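Local coordinates for protein Thiosulfate:glutathione sulfurtransferase (Saccharomyces cerevisiae, PDB 3D1P) that transfers sulfur from thiosulfate to glutathione, releasing sulfite and producing S-sulfanylglutathione, a central intermediate of mitochondrial hydrogen sulfide metabolism, at residues A[72-75]-A[76-80]. Residues are numbered along the deposited sequence; the frame is centred on the assembly and turned at random.
Sequences FALD and PLEFE
D75 and P76 form the junction at which the segment 72-75, a 3-10 end followed by a short loop, runs into helix 76-83, with D75 as N-cap and P76 as the first helical residue. Having no N-H of its own, P76 suits this first turn, where backbone amides lack carbonyl partners from a preceding turn. L77 brings its backbone N to 2.9 Å from D75 OD1, while its CB packs against the same oxygen and the rest of the side chain leads away from the loop. E78 makes the capping bond: its N-H points almost straight at D75 OD1 (2.9 Å, 176° at the hydrogen), reaching the carboxylate from above its plane. D75 CG, set between the backbone N and the carbonyl carbon (chi1 74°), places OD1 over the first turn. The aliphatic part of E78 crosses L74, CG lying 4.0 Å from L74 CD2, and the bend at chi2 carries its carboxylate off to Q82, which hydrogen-bonds OE2. F79 closes the first helical turn by donating its backbone N to D75 O at 2.8 Å. Its CB meets L74 CB at 4.1 Å, and L74 CD1 lies against its CA. With CG anti to the backbone N, the F79 ring is carried back toward F72 and turns its edge to the face of that ring in a T-shaped pair, centroids 5.7 Å apart and planes at 60°; F79 CE1 sits above the rim of the F72 ring. Within the rhodanese-like fold, this aromatic pair ties the start of helix 76-83 to the parallel sheet and its flanking helix: F72 also pairs edge-to-face with F96 on strand 93-97 and touches V110 and A111 on helix 102-112, whereas F79 rests on K87 and P88 in the loop leading to strand 93-97.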
# COMPACT_ATOMS: atom_id res chain seq x y z
N PHE A 72 -2.74 2.03 10.85
CA PHE A 72 -3.30 0.70 10.76
C PHE A 72 -3.62 0.05 12.10
O PHE A 72 -4.14 -1.07 12.11
CB PHE A 72 -2.47 -0.21 9.86
CG PHE A 72 -2.76 0.07 8.40
CD1 PHE A 72 -3.92 -0.44 7.83
CD2 PHE A 72 -1.95 0.89 7.64
CE1 PHE A 72 -4.28 -0.13 6.54
CE2 PHE A 72 -2.29 1.19 6.34
CZ PHE A 72 -3.47 0.68 5.79
N ALA A 73 -3.40 0.79 13.19
CA ALA A 73 -3.84 0.40 14.53
C ALA A 73 -5.12 1.10 14.94
O ALA A 73 -5.66 0.82 16.01
CB ALA A 73 -2.75 0.69 15.55
N LEU A 74 -5.66 2.01 14.12
CA LEU A 74 -6.84 2.76 14.50
C LEU A 74 -8.12 2.00 14.21
O LEU A 74 -8.22 1.27 13.24
CB LEU A 74 -6.88 4.08 13.71
CG LEU A 74 -5.69 5.00 13.92
CD1 LEU A 74 -5.78 6.22 13.02
CD2 LEU A 74 -5.52 5.40 15.38
N ASP A 75 -9.12 2.22 15.04
CA ASP A 75 -10.45 1.68 14.75
C ASP A 75 -11.04 2.39 13.52
O ASP A 75 -10.52 3.43 13.08
CB ASP A 75 -11.36 1.77 15.96
CG ASP A 75 -11.82 3.17 16.23
OD1 ASP A 75 -12.40 3.84 15.34
OD2 ASP A 75 -11.67 3.63 17.38
N PRO A 76 -12.09 1.81 12.90
CA PRO A 76 -12.58 2.38 11.65
C PRO A 76 -12.99 3.84 11.70
O PRO A 76 -12.70 4.56 10.79
CB PRO A 76 -13.76 1.47 11.25
CG PRO A 76 -13.44 0.17 11.93
CD PRO A 76 -12.80 0.57 13.24
N LEU A 77 -13.68 4.27 12.75
CA LEU A 77 -14.14 5.64 12.82
C LEU A 77 -12.95 6.60 12.95
O LEU A 77 -12.87 7.63 12.26
CB LEU A 77 -15.14 5.79 13.96
CG LEU A 77 -15.74 7.17 14.13
CD1 LEU A 77 -16.76 7.49 13.05
CD2 LEU A 77 -16.40 7.28 15.53
N GLU A 78 -12.02 6.26 13.82
CA GLU A 78 -10.86 7.10 14.04
C GLU A 78 -9.93 7.10 12.83
O GLU A 78 -9.35 8.14 12.49
CB GLU A 78 -10.10 6.65 15.31
CG GLU A 78 -8.92 7.52 15.70
CD GLU A 78 -9.28 8.92 16.21
OE1 GLU A 78 -10.47 9.24 16.36
OE2 GLU A 78 -8.35 9.67 16.48
N PHE A 79 -9.83 5.96 12.14
CA PHE A 79 -9.04 5.91 10.92
C PHE A 79 -9.56 6.95 9.92
O PHE A 79 -8.80 7.71 9.33
CB PHE A 79 -9.11 4.50 10.33
CG PHE A 79 -8.21 4.28 9.13
CD1 PHE A 79 -7.05 3.57 9.25
CD2 PHE A 79 -8.56 4.78 7.88
CE1 PHE A 79 -6.22 3.36 8.15
CE2 PHE A 79 -7.73 4.57 6.78
CZ PHE A 79 -6.56 3.85 6.93
N GLU A 80 -10.87 6.97 9.68
CA GLU A 80 -11.37 7.90 8.70
C GLU A 80 -11.19 9.34 9.18
O GLU A 80 -10.86 10.22 8.37
CB GLU A 80 -12.81 7.59 8.34
CG GLU A 80 -13.32 8.34 7.14
CD GLU A 80 -13.85 9.72 7.43
OE1 GLU A 80 -14.10 10.04 8.60
OE2 GLU A 80 -14.01 10.49 6.47